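PDB 1XOC: oligopeptide-binding protein appA from Bacillus subtilis, which binds oligopeptides as the solute-binding component of an ABC oligopeptide permease that can substitute for the Opp system in sporulation and genetic competence. Local coordinates for residues F362-I376 and Q404-G418. Sequence-based numbering, arbitrary orientation. Where two conformers were deposited one is given.
Sequences FTLKTNQGNKVREDI and QMNPPNWDFDAMVMG. With ZN (zinc ion), chain F; ZN (zinc ion), chain J.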
loop_
_atom_site.group_PDB
_atom_site.type_symbol
_atom_site.label_atom_id
_atom_site.label_comp_id
_atom_site.label_asym_id
_atom_site.label_seq_id
_atom_site.Cartn_x
_atom_site.Cartn_y
_atom_site.Cartn_z
ATOM N N PHE A 362 8.183 21.082 14.551
ATOM C CA PHE A 362 8.551 20.024 13.612
ATOM C C PHE A 362 7.980 20.268 12.219
ATOM O O PHE A 362 7.120 21.114 12.020
ATOM C CB PHE A 362 8.091 18.651 14.130
ATOM C CG PHE A 362 6.600 18.486 14.189
ATOM C CD1 PHE A 362 5.905 17.873 13.138
ATOM C CD2 PHE A 362 5.888 18.931 15.291
ATOM C CE1 PHE A 362 4.538 17.743 13.192
ATOM C CE2 PHE A 362 4.540 18.808 15.356
ATOM C CZ PHE A 362 3.846 18.185 14.312
ATOM N N THR A 363 8.452 19.460 11.271
ATOM C CA THR A 363 7.985 19.489 9.895
ATOM C C THR A 363 7.051 18.296 9.603
ATOM O O THR A 363 7.368 17.118 9.880
ATOM C CB THR A 363 9.172 19.515 8.932
ATOM O OG1 THR A 363 9.952 20.693 9.198
ATOM C CG2 THR A 363 8.731 19.504 7.465
ATOM N N LEU A 364 5.874 18.619 9.050
ATOM C CA LEU A 364 4.899 17.632 8.584
ATOM C C LEU A 364 4.941 17.523 7.059
ATOM O O LEU A 364 4.572 18.460 6.326
ATOM C CB LEU A 364 3.504 18.049 9.021
ATOM C CG LEU A 364 2.310 17.131 8.715
ATOM C CD1 LEU A 364 2.430 15.770 9.372
ATOM C CD2 LEU A 364 1.015 17.784 9.155
ATOM N N LYS A 365 5.360 16.346 6.584
ATOM C CA LYS A 365 5.466 16.081 5.157
ATOM C C LYS A 365 4.242 15.359 4.608
ATOM O O LYS A 365 3.582 14.585 5.325
ATOM C CB LYS A 365 6.678 15.191 4.864
ATOM C CG LYS A 365 8.006 15.828 5.022
ATOM C CD LYS A 365 9.146 14.843 4.755
ATOM C CE LYS A 365 10.456 15.599 4.665
ATOM N NZ LYS A 365 11.656 14.719 4.549
ATOM N N THR A 366 3.957 15.573 3.324
ATOM C CA THR A 366 3.030 14.686 2.601
ATOM C C THR A 366 3.346 14.702 1.124
ATOM O O THR A 366 4.249 15.462 0.709
ATOM C CB THR A 366 1.542 15.049 2.836
ATOM O OG1 THR A 366 0.739 13.916 2.433
ATOM C CG2 THR A 366 1.128 16.252 2.069
ATOM N N ASN A 367 2.635 13.916 0.322
ATOM C CA ASN A 367 2.999 13.759 -1.084
ATOM C C ASN A 367 2.381 14.767 -2.048
ATOM O O ASN A 367 1.169 15.000 -2.032
ATOM C CB ASN A 367 2.723 12.331 -1.577
ATOM C CG ASN A 367 1.328 11.858 -1.279
ATOM O OD1 ASN A 367 0.918 11.821 -0.124
ATOM N ND2 ASN A 367 0.601 11.466 -2.325
ATOM N N GLN A 368 3.258 15.361 -2.879
ATOM C CA GLN A 368 2.904 16.272 -3.986
ATOM C C GLN A 368 1.800 15.692 -4.867
ATOM O O GLN A 368 1.954 14.603 -5.425
ATOM C CB GLN A 368 4.147 16.576 -4.831
ATOM C CG GLN A 368 3.911 17.625 -5.922
ATOM C CD GLN A 368 5.108 17.826 -6.825
ATOM O OE1 GLN A 368 5.117 18.755 -7.636
ATOM N NE2 GLN A 368 6.126 16.967 -6.705
ATOM N N GLY A 369 0.703 16.428 -4.994
ATOM C CA GLY A 369 -0.334 16.103 -5.933
ATOM C C GLY A 369 -1.594 15.593 -5.257
ATOM O O GLY A 369 -2.668 15.550 -5.876
ATOM N N ASN A 370 -1.485 15.212 -3.990
ATOM C CA ASN A 370 -2.651 14.811 -3.248
ATOM C C ASN A 370 -3.119 16.067 -2.534
ATOM O O ASN A 370 -2.651 16.388 -1.455
ATOM C CB ASN A 370 -2.335 13.662 -2.289
ATOM C CG ASN A 370 -3.568 13.051 -1.666
ATOM O OD1 ASN A 370 -3.677 11.789 -1.506
ATOM N ND2 ASN A 370 -4.514 13.875 -1.349
ATOM N N LYS A 371 -4.056 16.758 -3.157
ATOM C CA LYS A 371 -4.563 17.978 -2.598
ATOM C C LYS A 371 -5.318 17.828 -1.295
ATOM O O LYS A 371 -5.269 18.699 -0.459
ATOM C CB LYS A 371 -5.365 18.761 -3.627
ATOM C CG LYS A 371 -6.695 18.175 -3.990
ATOM C CD LYS A 371 -7.426 19.021 -5.053
ATOM C CE LYS A 371 -8.765 18.388 -5.444
ATOM N NZ LYS A 371 -9.555 19.161 -6.465
ATOM N N VAL A 372 -5.991 16.699 -1.129
ATOM C CA VAL A 372 -6.607 16.374 0.145
ATOM C C VAL A 372 -5.564 16.332 1.273
ATOM O O VAL A 372 -5.773 16.912 2.335
ATOM C CB VAL A 372 -7.364 15.038 0.051
ATOM C CG1 VAL A 372 -7.832 14.553 1.416
ATOM C CG2 VAL A 372 -8.570 15.184 -0.894
ATOM N N ARG A 373 -4.449 15.636 1.067
ATOM C CA ARG A 373 -3.423 15.519 2.119
ATOM C C ARG A 373 -2.697 16.834 2.339
ATOM O O ARG A 373 -2.355 17.145 3.480
ATOM C CB ARG A 373 -2.408 14.427 1.790
ATOM C CG ARG A 373 -3.043 13.070 1.864
ATOM C CD ARG A 373 -2.049 11.959 1.552
ATOM N NE ARG A 373 -2.708 10.651 1.411
ATOM C CZ ARG A 373 -2.046 9.554 1.077
ATOM N NH1 ARG A 373 -0.741 9.550 0.876
ATOM N NH2 ARG A 373 -2.750 8.415 0.982
ATOM N N GLU A 374 -2.464 17.573 1.274
ATOM C CA GLU A 374 -1.880 18.890 1.400
ATOM C C GLU A 374 -2.773 19.753 2.280
ATOM O O GLU A 374 -2.297 20.448 3.177
ATOM C CB GLU A 374 -1.627 19.524 0.013
ATOM C CG GLU A 374 -0.671 18.677 -0.906
ATOM C CD GLU A 374 -0.592 19.193 -2.340
ATOM O OE1 GLU A 374 -1.259 20.216 -2.626
ATOM O OE2 GLU A 374 0.159 18.614 -3.190
ATOM N N ASP A 375 -4.069 19.751 2.025
ATOM C CA ASP A 375 -5.036 20.451 2.865
ATOM C C ASP A 375 -5.044 19.956 4.321
ATOM O O ASP A 375 -5.105 20.750 5.269
ATOM C CB ASP A 375 -6.452 20.294 2.305
ATOM C CG ASP A 375 -6.651 21.012 0.988
ATOM O OD1 ASP A 375 -7.682 20.810 0.322
ATOM O OD2 ASP A 375 -5.772 21.809 0.597
ATOM N N ILE A 376 -5.030 18.655 4.511
ATOM C CA ILE A 376 -4.971 18.139 5.868
ATOM C C ILE A 376 -3.758 18.659 6.598
ATOM O O ILE A 376 -3.848 18.985 7.781
ATOM C CB ILE A 376 -4.950 16.622 5.872
ATOM C CG1 ILE A 376 -6.297 16.087 5.420
ATOM C CG2 ILE A 376 -4.609 16.086 7.284
ATOM C CD1 ILE A 376 -6.304 14.600 5.200
ATOM N N GLN A 404 12.464 8.496 1.352
ATOM C CA GLN A 404 12.741 9.148 2.625
ATOM C C GLN A 404 12.157 8.388 3.822
ATOM O O GLN A 404 12.812 8.285 4.867
ATOM C CB GLN A 404 12.166 10.561 2.602
ATOM C CG GLN A 404 13.023 11.537 1.847
ATOM C CD GLN A 404 12.341 12.842 1.491
ATOM O OE1 GLN A 404 11.389 13.276 2.125
ATOM N NE2 GLN A 404 12.860 13.490 0.466
ATOM N N MET A 405 10.939 7.846 3.706
ATOM C CA MET A 405 10.303 7.218 4.859
ATOM C C MET A 405 10.905 5.847 5.152
ATOM O O MET A 405 10.949 5.428 6.309
ATOM C CB MET A 405 8.785 7.082 4.651
ATOM C CG MET A 405 8.353 6.108 3.632
ATOM S SD MET A 405 6.535 6.128 3.447
ATOM C CE MET A 405 6.324 7.701 2.709
ATOM N N ASN A 406 11.406 5.179 4.114
ATOM C CA ASN A 406 11.906 3.803 4.218
ATOM C C ASN A 406 13.274 3.703 4.887
ATOM O O ASN A 406 14.036 4.664 4.886
ATOM C CB ASN A 406 11.961 3.152 2.813
ATOM C CG ASN A 406 10.673 2.462 2.443
ATOM O OD1 ASN A 406 10.425 1.341 2.879
ATOM N ND2 ASN A 406 9.833 3.128 1.651
ATOM N N PRO A 407 13.614 2.537 5.451
ATOM C CA PRO A 407 14.983 2.286 5.849
ATOM C C PRO A 407 15.900 2.502 4.648
ATOM O O PRO A 407 15.461 2.269 3.511
ATOM C CB PRO A 407 14.976 0.800 6.218
ATOM C CG PRO A 407 13.580 0.465 6.471
ATOM C CD PRO A 407 12.732 1.385 5.690
ATOM N N PRO A 408 17.138 2.956 4.871
ATOM C CA PRO A 408 17.788 3.302 6.127
ATOM C C PRO A 408 17.645 4.774 6.534
ATOM O O PRO A 408 18.468 5.267 7.318
ATOM C CB PRO A 408 19.256 3.021 5.806
ATOM C CG PRO A 408 19.364 3.472 4.407
ATOM C CD PRO A 408 18.077 3.115 3.743
ATOM N N ASN A 409 16.623 5.463 6.012
ATOM C CA ASN A 409 16.534 6.929 6.111
ATOM C C ASN A 409 15.602 7.407 7.222
ATOM O O ASN A 409 16.015 8.162 8.104
ATOM C CB ASN A 409 16.088 7.523 4.776
ATOM C CG ASN A 409 17.017 7.162 3.642
ATOM O OD1 ASN A 409 16.570 6.856 2.527
ATOM N ND2 ASN A 409 18.305 7.222 3.896
ATOM N N TRP A 410 14.348 6.969 7.193
ATOM C CA TRP A 410 13.353 7.436 8.153
ATOM C C TRP A 410 13.392 8.945 8.330
ATOM O O TRP A 410 13.322 9.466 9.454
ATOM C CB TRP A 410 13.561 6.771 9.496
ATOM C CG TRP A 410 13.597 5.282 9.401
ATOM C CD1 TRP A 410 12.532 4.437 9.217
ATOM C CD2 TRP A 410 14.747 4.456 9.543
ATOM N NE1 TRP A 410 12.969 3.138 9.200
ATOM C CE2 TRP A 410 14.323 3.121 9.408
ATOM C CE3 TRP A 410 16.106 4.716 9.750
ATOM C CZ2 TRP A 410 15.210 2.047 9.500
ATOM C CZ3 TRP A 410 16.985 3.665 9.844
ATOM C CH2 TRP A 410 16.537 2.336 9.713
ATOM N N ASP A 411 13.481 9.629 7.192
ATOM C CA ASP A 411 13.861 11.039 7.145
ATOM C C ASP A 411 12.599 11.892 7.135
ATOM O O ASP A 411 12.247 12.502 6.117
ATOM C CB ASP A 411 14.691 11.251 5.889
ATOM C CG ASP A 411 15.123 12.684 5.690
ATOM O OD1 ASP A 411 15.336 13.039 4.513
ATOM O OD2 ASP A 411 15.199 13.450 6.670
ATOM N N PHE A 412 11.909 11.874 8.274
ATOM C CA PHE A 412 10.698 12.665 8.496
ATOM C C PHE A 412 10.479 12.795 10.004
ATOM O O PHE A 412 10.904 11.921 10.769
ATOM C CB PHE A 412 9.475 12.021 7.812
ATOM C CG PHE A 412 9.047 10.712 8.413
ATOM C CD1 PHE A 412 9.717 9.548 8.113
ATOM C CD2 PHE A 412 7.989 10.659 9.284
ATOM C CE1 PHE A 412 9.306 8.317 8.664
ATOM C CE2 PHE A 412 7.557 9.411 9.813
ATOM C CZ PHE A 412 8.243 8.268 9.506
ATOM N N ASP A 413 9.854 13.897 10.421
ATOM C CA ASP A 413 9.383 14.074 11.804
ATOM C C ASP A 413 7.983 13.486 11.902
ATOM O O ASP A 413 7.679 12.650 12.768
ATOM C CB ASP A 413 9.279 15.553 12.164
ATOM C CG ASP A 413 10.610 16.294 12.108
ATOM O OD1 ASP A 413 11.676 15.669 12.302
ATOM O OD2 ASP A 413 10.556 17.526 11.887
ATOM N N ALA A 414 7.126 13.870 10.953
ATOM C CA ALA A 414 5.758 13.342 10.882
ATOM C C ALA A 414 5.321 13.375 9.437
ATOM O O ALA A 414 5.832 14.157 8.658
ATOM C CB ALA A 414 4.812 14.151 11.746
ATOM N N MET A 415 4.373 12.520 9.059
ATOM C CA MET A 415 3.860 12.565 7.696
ATOM C C MET A 415 2.400 12.232 7.617
ATOM O O MET A 415 1.914 11.433 8.400
ATOM C CB MET A 415 4.646 11.640 6.787
ATOM C CG MET A 415 4.487 10.190 7.099
ATOM S SD MET A 415 5.442 9.169 5.962
ATOM C CE MET A 415 5.323 7.588 6.813
ATOM N N VAL A 416 1.709 12.861 6.675
ATOM C CA VAL A 416 0.336 12.469 6.333
ATOM C C VAL A 416 0.441 11.452 5.207
ATOM O O VAL A 416 0.973 11.738 4.157
ATOM C CB VAL A 416 -0.515 13.678 5.887
ATOM C CG1 VAL A 416 -1.936 13.198 5.544
ATOM C CG2 VAL A 416 -0.527 14.769 6.949
ATOM N N MET A 417 -0.073 10.231 5.420
ATOM C CA MET A 417 0.269 9.113 4.526
ATOM C C MET A 417 -0.873 8.133 4.538
ATOM O O MET A 417 -1.749 8.248 5.382
ATOM C CB MET A 417 1.547 8.443 4.985
ATOM C CG MET A 417 2.185 7.399 4.089
ATOM S SD MET A 417 2.281 7.776 2.356
ATOM C CE MET A 417 3.148 9.324 2.348
ATOM N N GLY A 418 -0.904 7.249 3.549
ATOM C CA GLY A 418 -1.849 6.144 3.601
ATOM C C GLY A 418 -1.227 4.778 3.423
ATOM O O GLY A 418 -0.147 4.637 2.866
HETATM ZN ZN ZN F . -0.614 20.303 -4.746
HETATM ZN ZN ZN J . -7.499 22.120 -1.477
HETATM O O HOH W 1 9.342 15.772 8.235
HETATM O O HOH W 2 1.540 20.789 -4.772
HETATM O O HOH W 3 -1.682 22.234 -4.784
#
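Two neighbouring parallel strands of a mixed beta-sheet, 362-367 and 414-418, meet here and run down to the peptide-binding site of this solute-binding protein. Lys-365 N donates to Ala-414 O (3.1 Å), and Val-416 N donates in turn to Lys-365 O, the pattern of parallel pairing. At the upstream end Asp-413 turns its carboxylate back, so that OD2, through its anti lone pair, takes an almost straight bond from Thr-363 N (2.9 Å, 177°). Lys-365 uses its length: extended beyond CG, it carries NZ to Gln-404 OE1 (2.8 Å), approached from above the amide plane, and to Asp-411 O (2.8 Å), tying both the end of helix 398-405 and the loop after it to the strand. On the other face, Leu-364 CD1 settles 3.7 Å from the CB of small Ala-414, while branched Val-416 packs CG2 against Leu-364 and CG1 against Arg-373 CG (3.8 Å) of helix 371-376. Thr-366 OG1 donates to Val-416 O. Asn-367 ND2 and Arg-373 NH2 both bind the backbone of the bound peptide, which also pairs antiparallel with Gly-418. Asn-367 OD1, lying 22° out of the guanidinium plane, steadies that arginine by accepting from Arg-373 NH1 at 3.0 Å.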